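PDB 1RKX: CDP-glucose-4,6-dehydratase from Yersinia pseudotuberculosis, which catalyses the NAD-dependent 4,6-dehydration of CDP-D-glucose as a member of the short-chain dehydrogenase/reductase superfamily. Local coordinates for residues 157-160 against 161-165; 101-104 against 105-109; 91-94 against 95-99. All coordinates share one frame; numbering follows the deposited sequence.

How the interactions relate
The three contacts are local, each within one helix or short helical turn, and all three touch the NAD. Interaction 1 lies at the nicotinamide ribose and interaction 2 at the adenine. Interaction 3 lies where Pro91 meets the nicotinamide ribose and the diphosphate. The centres of interactions 1 and 2 are about 9 Å apart. Asn159 OD1 and Tyr104 OH, at 2.7 Å, join them, as do Ser160 OG and Asn107 ND2, at 2.8 Å. Interaction 3 is about 13 Å from interaction 1 and meets it where Val93 CG2 packs 3.4 Å from Tyr157 CD2. Interaction 3 also leads directly into the helix of interaction 2, with centres about 11 Å apart.

Interaction 1 (157-160 against 161-165); sequences YSNS and KGCAE. With NAD (nicotinamide-adenine-dinucleotide), chain G.
Tyr157 overlaps Lys161 one helical turn on, and its CE1 lies 3.7 Å from Lys161 CE. The lysine chain runs obliquely past the ring. It bends at its second torsion (chi2 -67°) and is then extended, which carries the ammonium group to the nicotinamide ribose. Lys161 NZ donates to NAD O3D at 2.9 Å and, more weakly, to NAD O2D at 3.1 Å. It also bonds Thr131 O, so one buried amine ties the ribose diol to the protein. NAD O2D sits at the edge of the tyrosine ring, in its plane. Tyr157 OH comes 3.2 Å from C6N of the nicotinamide and is hydrogen-bonded to Ser132 OG.

The backbone here is regular helix. Tyr157 O accepts from Lys161 N at 3.1 Å and also from Ser160 OG at 2.7 Å. The serine hydroxyl reaches back because OG lies between its own N and carbonyl carbon (chi1 73°). Cys163 turns its CB toward the preceding turn. Its SG merely approaches Asn159 OD1, at 3.9 Å; that oxygen is hydrogen-bonded to Tyr104 OH. Both residues also pack against a second subunit: Asn159 on its Ser170, Cys163 on its Leu166.

Tyr157 and Lys161 form the YxxxK motif of the short-chain dehydrogenase/reductase family, set beside the cofactor on helix 156-175.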
# COMPACT_ATOMS: atom_id res chain seq x y z
N TYR C 157 1.81 23.45 -9.55
CA TYR C 157 3.21 23.44 -9.13
C TYR C 157 3.57 22.08 -8.53
O TYR C 157 4.50 21.41 -8.99
CB TYR C 157 3.48 24.54 -8.10
CG TYR C 157 4.72 24.26 -7.27
CD1 TYR C 157 5.99 24.42 -7.80
CD2 TYR C 157 4.60 23.76 -5.97
CE1 TYR C 157 7.13 24.10 -7.05
CE2 TYR C 157 5.73 23.43 -5.22
CZ TYR C 157 6.99 23.60 -5.76
OH TYR C 157 8.09 23.26 -5.02
N SER C 158 2.84 21.68 -7.49
CA SER C 158 3.09 20.41 -6.82
C SER C 158 3.03 19.27 -7.84
O SER C 158 3.91 18.41 -7.89
CB SER C 158 2.04 20.17 -5.72
OG SER C 158 2.11 21.17 -4.73
N ASN C 159 1.99 19.29 -8.67
CA ASN C 159 1.81 18.25 -9.67
C ASN C 159 2.93 18.22 -10.71
O ASN C 159 3.36 17.15 -11.14
CB ASN C 159 0.45 18.41 -10.35
CG ASN C 159 0.05 17.18 -11.15
OD1 ASN C 159 0.28 17.12 -12.36
ND2 ASN C 159 -0.53 16.20 -10.47
N SER C 160 3.42 19.40 -11.11
CA SER C 160 4.49 19.46 -12.09
C SER C 160 5.75 18.83 -11.50
O SER C 160 6.56 18.26 -12.24
CB SER C 160 4.77 20.91 -12.52
OG SER C 160 5.44 21.65 -11.52
N LYS C 161 5.91 18.93 -10.18
CA LYS C 161 7.08 18.35 -9.52
C LYS C 161 6.93 16.84 -9.46
O LYS C 161 7.91 16.09 -9.58
CB LYS C 161 7.25 18.95 -8.12
CG LYS C 161 7.73 20.42 -8.14
CD LYS C 161 9.17 20.52 -8.68
CE LYS C 161 9.74 21.93 -8.53
NZ LYS C 161 11.20 21.95 -8.85
N GLY C 162 5.69 16.38 -9.30
CA GLY C 162 5.42 14.95 -9.30
C GLY C 162 5.76 14.44 -10.70
O GLY C 162 6.35 13.37 -10.86
N CYS C 163 5.40 15.21 -11.73
CA CYS C 163 5.72 14.84 -13.10
C CYS C 163 7.24 14.83 -13.33
O CYS C 163 7.75 13.95 -14.01
CB CYS C 163 5.07 15.80 -14.10
SG CYS C 163 3.28 15.52 -14.35
N ALA C 164 7.93 15.81 -12.76
CA ALA C 164 9.39 15.90 -12.91
C ALA C 164 10.05 14.65 -12.34
O ALA C 164 11.06 14.16 -12.87
CB ALA C 164 9.94 17.15 -12.22
N GLU C 165 9.46 14.11 -11.27
CA GLU C 165 9.98 12.89 -10.65
C GLU C 165 9.79 11.74 -11.64
O GLU C 165 10.71 10.96 -11.87
CB GLU C 165 9.23 12.59 -9.34
CG GLU C 165 9.70 13.39 -8.13
CD GLU C 165 11.06 12.94 -7.60
OE1 GLU C 165 11.54 11.86 -7.97
OE2 GLU C 165 11.65 13.69 -6.78
PA NAD G . 13.83 30.96 -6.52
O1A NAD G . 12.65 31.54 -7.18
O2A NAD G . 14.62 31.85 -5.63
O5B NAD G . 14.84 30.32 -7.60
C5B NAD G . 14.29 29.77 -8.82
C4B NAD G . 15.34 29.76 -9.93
O4B NAD G . 14.61 29.21 -11.05
C3B NAD G . 15.77 31.16 -10.36
O3B NAD G . 17.21 31.16 -10.41
C2B NAD G . 15.09 31.32 -11.71
O2B NAD G . 15.78 32.25 -12.59
C1B NAD G . 15.05 29.89 -12.20
N9A NAD G . 14.08 29.70 -13.26
C8A NAD G . 12.71 29.71 -13.17
N7A NAD G . 12.09 29.51 -14.33
C5A NAD G . 13.13 29.37 -15.23
C6A NAD G . 13.14 29.14 -16.62
N6A NAD G . 12.08 29.01 -17.40
N1A NAD G . 14.35 29.04 -17.24
C2A NAD G . 15.48 29.17 -16.47
N3A NAD G . 15.60 29.38 -15.17
C4A NAD G . 14.37 29.47 -14.60
O3 NAD G . 13.37 29.69 -5.73
PN NAD G . 14.20 28.65 -4.78
O1N NAD G . 13.59 28.81 -3.45
O2N NAD G . 15.63 29.03 -4.82
O5D NAD G . 13.83 27.24 -5.39
C5D NAD G . 14.90 26.46 -5.93
C4D NAD G . 14.38 25.12 -6.39
O4D NAD G . 13.94 24.44 -5.17
C3D NAD G . 13.16 25.07 -7.31
O3D NAD G . 13.25 23.89 -8.13
C2D NAD G . 12.01 24.97 -6.32
O2D NAD G . 10.84 24.44 -6.96
C1D NAD G . 12.60 24.03 -5.30
N1N NAD G . 11.91 24.09 -4.02
C2N NAD G . 12.09 25.15 -3.11
C3N NAD G . 11.43 25.14 -1.77
C7N NAD G . 11.71 26.26 -0.86
O7N NAD G . 11.17 26.22 0.26
N7N NAD G . 12.52 27.29 -1.18
C4N NAD G . 10.43 24.04 -1.46
C5N NAD G . 10.34 23.01 -2.55
C6N NAD G . 11.00 23.04 -3.68

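Interaction 2 (101-104 against 105-109); sequences VETY and STNVM. With NAD (nicotinamide-adenine-dinucleotide), chain G.
Val108 follows Tyr104 up the same flank of the helix. Its CG2 meets the edge of the tyrosine ring, in its plane, 3.9 Å from Tyr104 CD2. Thr103 and Asn107 are instead crossed, with Thr103 CG2 3.7 Å from Asn107 ND2. The amide is held at both ends, by Ser160 at ND2 and by Gln90 N at OD1.

Thr106 faces two ways. Its OG1 lies beside its own N (chi1 -60°) and donates to Glu102 O at 2.9 Å. Thr106 N reaches the same oxygen at 2.9 Å, from the opposite face of the carbonyl plane. The methyl branch points to the cofactor, with CG2 3.6 Å from N7A of the NAD adenine. Tyr104 O is then shared by an ordinary i+4 bond from Val108 N, at 2.8 Å, and a weak i+5 bond from Met109 N, at 3.4 Å, a wider pi-type turn.

The contact forms the early part of helix 100-121, which packs against helix 156-175. There the Tyr104 hydroxyl finds Asn159, and Val108 touches Cys163. Another face meets a second subunit, where Met109 packs on Met109 of that chain. Thr106 also touches Ile66 and Arg67, in the loop after strand 60-63.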
# COMPACT_ATOMS: atom_id res chain seq x y z
N VAL C 101 0.17 26.48 -17.48
CA VAL C 101 0.93 26.05 -18.65
C VAL C 101 2.43 26.35 -18.49
O VAL C 101 3.27 25.47 -18.72
CB VAL C 101 0.38 26.71 -19.93
CG1 VAL C 101 1.15 26.22 -21.15
CG2 VAL C 101 -1.11 26.39 -20.08
N GLU C 102 2.76 27.57 -18.10
CA GLU C 102 4.15 27.96 -17.91
C GLU C 102 4.80 27.10 -16.82
O GLU C 102 5.99 26.79 -16.89
CB GLU C 102 4.26 29.44 -17.53
CG GLU C 102 3.78 30.42 -18.60
CD GLU C 102 2.32 30.22 -18.98
OE1 GLU C 102 1.46 30.12 -18.07
OE2 GLU C 102 2.03 30.19 -20.20
N THR C 103 4.02 26.74 -15.80
CA THR C 103 4.55 25.93 -14.70
C THR C 103 4.94 24.56 -15.22
O THR C 103 6.04 24.07 -14.93
CB THR C 103 3.51 25.76 -13.58
OG1 THR C 103 3.21 27.03 -12.99
CG2 THR C 103 4.04 24.83 -12.50
N TYR C 104 4.06 23.95 -15.99
CA TYR C 104 4.34 22.64 -16.55
C TYR C 104 5.47 22.68 -17.57
O TYR C 104 6.33 21.81 -17.58
CB TYR C 104 3.08 22.03 -17.19
CG TYR C 104 2.15 21.37 -16.19
CD1 TYR C 104 0.92 21.95 -15.86
CD2 TYR C 104 2.50 20.16 -15.58
CE1 TYR C 104 0.06 21.34 -14.94
CE2 TYR C 104 1.65 19.54 -14.66
CZ TYR C 104 0.43 20.13 -14.34
OH TYR C 104 -0.41 19.52 -13.44
N SER C 105 5.46 23.68 -18.45
CA SER C 105 6.52 23.78 -19.45
C SER C 105 7.87 23.94 -18.76
O SER C 105 8.84 23.26 -19.11
CB SER C 105 6.26 24.97 -20.39
OG SER C 105 6.21 26.19 -19.67
N THR C 106 7.93 24.81 -17.76
CA THR C 106 9.19 25.05 -17.04
C THR C 106 9.63 23.87 -16.19
O THR C 106 10.77 23.41 -16.30
CB THR C 106 9.09 26.29 -16.12
OG1 THR C 106 8.78 27.45 -16.90
CG2 THR C 106 10.41 26.51 -15.39
N ASN C 107 8.74 23.34 -15.36
CA ASN C 107 9.10 22.25 -14.47
C ASN C 107 9.19 20.87 -15.09
O ASN C 107 10.04 20.08 -14.71
CB ASN C 107 8.16 22.24 -13.27
CG ASN C 107 8.23 23.53 -12.48
OD1 ASN C 107 9.06 24.40 -12.78
ND2 ASN C 107 7.37 23.67 -11.48
N VAL C 108 8.32 20.57 -16.05
CA VAL C 108 8.35 19.28 -16.70
C VAL C 108 9.24 19.28 -17.94
O VAL C 108 10.24 18.57 -17.98
CB VAL C 108 6.93 18.79 -17.07
CG1 VAL C 108 7.00 17.42 -17.71
CG2 VAL C 108 6.07 18.73 -15.82
N MET C 109 8.91 20.09 -18.95
CA MET C 109 9.74 20.11 -20.15
C MET C 109 11.15 20.61 -19.87
O MET C 109 12.11 20.15 -20.49
CB MET C 109 9.09 20.92 -21.26
CG MET C 109 7.79 20.30 -21.80
SD MET C 109 7.91 18.52 -22.22
CE MET C 109 9.13 18.55 -23.52
PA NAD G . 13.83 30.96 -6.52
O1A NAD G . 12.65 31.54 -7.18
O2A NAD G . 14.62 31.85 -5.63
O5B NAD G . 14.84 30.32 -7.60
C5B NAD G . 14.29 29.77 -8.82
C4B NAD G . 15.34 29.76 -9.93
O4B NAD G . 14.61 29.21 -11.05
C3B NAD G . 15.77 31.16 -10.36
O3B NAD G . 17.21 31.16 -10.41
C2B NAD G . 15.09 31.32 -11.71
O2B NAD G . 15.78 32.25 -12.59
C1B NAD G . 15.05 29.89 -12.20
N9A NAD G . 14.08 29.70 -13.26
C8A NAD G . 12.71 29.71 -13.17
N7A NAD G . 12.09 29.51 -14.33
C5A NAD G . 13.13 29.37 -15.23
C6A NAD G . 13.14 29.14 -16.62
N6A NAD G . 12.08 29.01 -17.40
N1A NAD G . 14.35 29.04 -17.24
C2A NAD G . 15.48 29.17 -16.47
N3A NAD G . 15.60 29.38 -15.17
C4A NAD G . 14.37 29.47 -14.60
O3 NAD G . 13.37 29.69 -5.73
PN NAD G . 14.20 28.65 -4.78
O1N NAD G . 13.59 28.81 -3.45
O2N NAD G . 15.63 29.03 -4.82
O5D NAD G . 13.83 27.24 -5.39
C5D NAD G . 14.90 26.46 -5.93
C4D NAD G . 14.38 25.12 -6.39
O4D NAD G . 13.94 24.44 -5.17
C3D NAD G . 13.16 25.07 -7.31
O3D NAD G . 13.25 23.89 -8.13
C2D NAD G . 12.01 24.97 -6.32
O2D NAD G . 10.84 24.44 -6.96
C1D NAD G . 12.60 24.03 -5.30
N1N NAD G . 11.91 24.09 -4.02
C2N NAD G . 12.09 25.15 -3.11
C3N NAD G . 11.43 25.14 -1.77
C7N NAD G . 11.71 26.26 -0.86
O7N NAD G . 11.17 26.22 0.26
N7N NAD G . 12.52 27.29 -1.18
C4N NAD G . 10.43 24.04 -1.46
C5N NAD G . 10.34 23.01 -2.55
C6N NAD G . 11.00 23.04 -3.68

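Interaction 3 (91-94 against 95-99); sequences PLVR and LSYSE. With NAD (nicotinamide-adenine-dinucleotide), chain G.
This is a local contact within a short, weakly bonded helical turn near the surface, helix 93-98, between strand 83-86 and helix 100-121. Val93 and Tyr97 run alongside each other, with Val93 CG1 3.8 Å from Tyr97 CE1. Leu92 and Leu95 touch through their first side-chain carbons, CB to CB at 4.0 Å.

The backbone mixes i+4 and i+3 bonds. Ser96 N donates to Leu92 O at 3.2 Å, an i+4 bond. Tyr97 N makes an i+3 bond to Arg94 O, at 3.1 Å, coming from above the carbonyl plane, and its bond to Val93 O is weak. Ser96 OG, set between its own N and carbonyl carbon (chi1 75°), donates to Val93 O on a lone pair in the carbonyl plane, at a very short 2.5 Å. It accepts a weak bond from the backbone N of Tyr157.

The segment follows the fourth strand of a Rossmann fold, and NAD lies against its start. Pro91 CB is 3.5 Å from NAD O2D, and Pro91 CG is 3.5 Å from the phosphate oxygen O1A. Leu92 touches Arg206.

At the far end Leu95 O gathers three donors: Glu99 N (i+4), Ser98 N (i+3) and Ser98 OG, the last at 3.0 Å. Glu99 then takes the N-cap position of helix 100-121. Arg94, exposed, forms a salt bridge with Asp205. Tyr97 packs on Pro156 and on Ser174 of a second subunit.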
# COMPACT_ATOMS: atom_id res chain seq x y z
N PRO C 91 8.79 27.91 -8.97
CA PRO C 91 8.57 27.41 -7.62
C PRO C 91 7.37 27.84 -6.80
O PRO C 91 7.23 27.40 -5.66
CB PRO C 91 9.86 27.82 -6.93
CG PRO C 91 9.98 29.24 -7.44
CD PRO C 91 9.63 29.12 -8.94
N LEU C 92 6.51 28.70 -7.35
CA LEU C 92 5.37 29.20 -6.59
C LEU C 92 4.03 28.52 -6.86
O LEU C 92 3.58 28.44 -8.00
CB LEU C 92 5.23 30.70 -6.83
CG LEU C 92 6.49 31.54 -6.58
CD1 LEU C 92 6.19 33.00 -6.88
CD2 LEU C 92 6.95 31.37 -5.13
N VAL C 93 3.38 28.07 -5.79
CA VAL C 93 2.08 27.41 -5.91
C VAL C 93 1.05 28.43 -6.39
O VAL C 93 0.31 28.18 -7.35
CB VAL C 93 1.62 26.82 -4.55
CG1 VAL C 93 0.18 26.33 -4.65
CG2 VAL C 93 2.52 25.67 -4.14
N ARG C 94 1.00 29.57 -5.72
CA ARG C 94 0.06 30.63 -6.06
C ARG C 94 0.10 30.93 -7.56
O ARG C 94 -0.92 30.87 -8.24
CB ARG C 94 0.40 31.90 -5.29
CG ARG C 94 -0.42 33.11 -5.68
CD ARG C 94 0.22 34.35 -5.10
NE ARG C 94 0.50 34.15 -3.68
CZ ARG C 94 1.37 34.87 -2.98
NH1 ARG C 94 2.06 35.84 -3.56
NH2 ARG C 94 1.55 34.60 -1.69
N LEU C 95 1.28 31.25 -8.06
CA LEU C 95 1.42 31.56 -9.47
C LEU C 95 0.99 30.42 -10.40
O LEU C 95 0.43 30.68 -11.47
CB LEU C 95 2.87 31.95 -9.79
CG LEU C 95 3.08 32.45 -11.22
CD1 LEU C 95 2.24 33.71 -11.44
CD2 LEU C 95 4.56 32.73 -11.45
N SER C 96 1.23 29.18 -9.99
CA SER C 96 0.87 28.03 -10.82
C SER C 96 -0.63 27.98 -11.10
O SER C 96 -1.06 27.38 -12.09
CB SER C 96 1.32 26.72 -10.17
OG SER C 96 0.50 26.35 -9.07
N TYR C 97 -1.42 28.61 -10.24
CA TYR C 97 -2.86 28.64 -10.45
C TYR C 97 -3.24 29.61 -11.57
O TYR C 97 -4.22 29.39 -12.27
CB TYR C 97 -3.60 29.02 -9.17
CG TYR C 97 -3.78 27.87 -8.21
CD1 TYR C 97 -3.09 27.82 -7.00
CD2 TYR C 97 -4.65 26.82 -8.52
CE1 TYR C 97 -3.26 26.75 -6.12
CE2 TYR C 97 -4.83 25.76 -7.65
CZ TYR C 97 -4.14 25.73 -6.46
OH TYR C 97 -4.35 24.68 -5.59
N SER C 98 -2.46 30.67 -11.73
CA SER C 98 -2.76 31.64 -12.77
C SER C 98 -1.97 31.37 -14.05
O SER C 98 -2.36 31.82 -15.12
CB SER C 98 -2.48 33.07 -12.28
OG SER C 98 -1.12 33.23 -11.93
N GLU C 99 -0.87 30.64 -13.93
CA GLU C 99 -0.04 30.30 -15.08
C GLU C 99 0.31 28.81 -15.05
O GLU C 99 1.47 28.43 -14.96
CB GLU C 99 1.25 31.12 -15.04
CG GLU C 99 1.05 32.61 -15.25
CD GLU C 99 2.35 33.38 -15.09
OE1 GLU C 99 3.38 32.93 -15.63
OE2 GLU C 99 2.33 34.45 -14.43
PA NAD G . 13.83 30.96 -6.52
O1A NAD G . 12.65 31.54 -7.18
O2A NAD G . 14.62 31.85 -5.63
O5B NAD G . 14.84 30.32 -7.60
C5B NAD G . 14.29 29.77 -8.82
C4B NAD G . 15.34 29.76 -9.93
O4B NAD G . 14.61 29.21 -11.05
C3B NAD G . 15.77 31.16 -10.36
O3B NAD G . 17.21 31.16 -10.41
C2B NAD G . 15.09 31.32 -11.71
O2B NAD G . 15.78 32.25 -12.59
C1B NAD G . 15.05 29.89 -12.20
N9A NAD G . 14.08 29.70 -13.26
C8A NAD G . 12.71 29.71 -13.17
N7A NAD G . 12.09 29.51 -14.33
C5A NAD G . 13.13 29.37 -15.23
C6A NAD G . 13.14 29.14 -16.62
N6A NAD G . 12.08 29.01 -17.40
N1A NAD G . 14.35 29.04 -17.24
C2A NAD G . 15.48 29.17 -16.47
N3A NAD G . 15.60 29.38 -15.17
C4A NAD G . 14.37 29.47 -14.60
O3 NAD G . 13.37 29.69 -5.73
PN NAD G . 14.20 28.65 -4.78
O1N NAD G . 13.59 28.81 -3.45
O2N NAD G . 15.63 29.03 -4.82
O5D NAD G . 13.83 27.24 -5.39
C5D NAD G . 14.90 26.46 -5.93
C4D NAD G . 14.38 25.12 -6.39
O4D NAD G . 13.94 24.44 -5.17
C3D NAD G . 13.16 25.07 -7.31
O3D NAD G . 13.25 23.89 -8.13
C2D NAD G . 12.01 24.97 -6.32
O2D NAD G . 10.84 24.44 -6.96
C1D NAD G . 12.60 24.03 -5.30
N1N NAD G . 11.91 24.09 -4.02
C2N NAD G . 12.09 25.15 -3.11
C3N NAD G . 11.43 25.14 -1.77
C7N NAD G . 11.71 26.26 -0.86
O7N NAD G . 11.17 26.22 0.26
N7N NAD G . 12.52 27.29 -1.18
C4N NAD G . 10.43 24.04 -1.46
C5N NAD G . 10.34 23.01 -2.55
C6N NAD G . 11.00 23.04 -3.68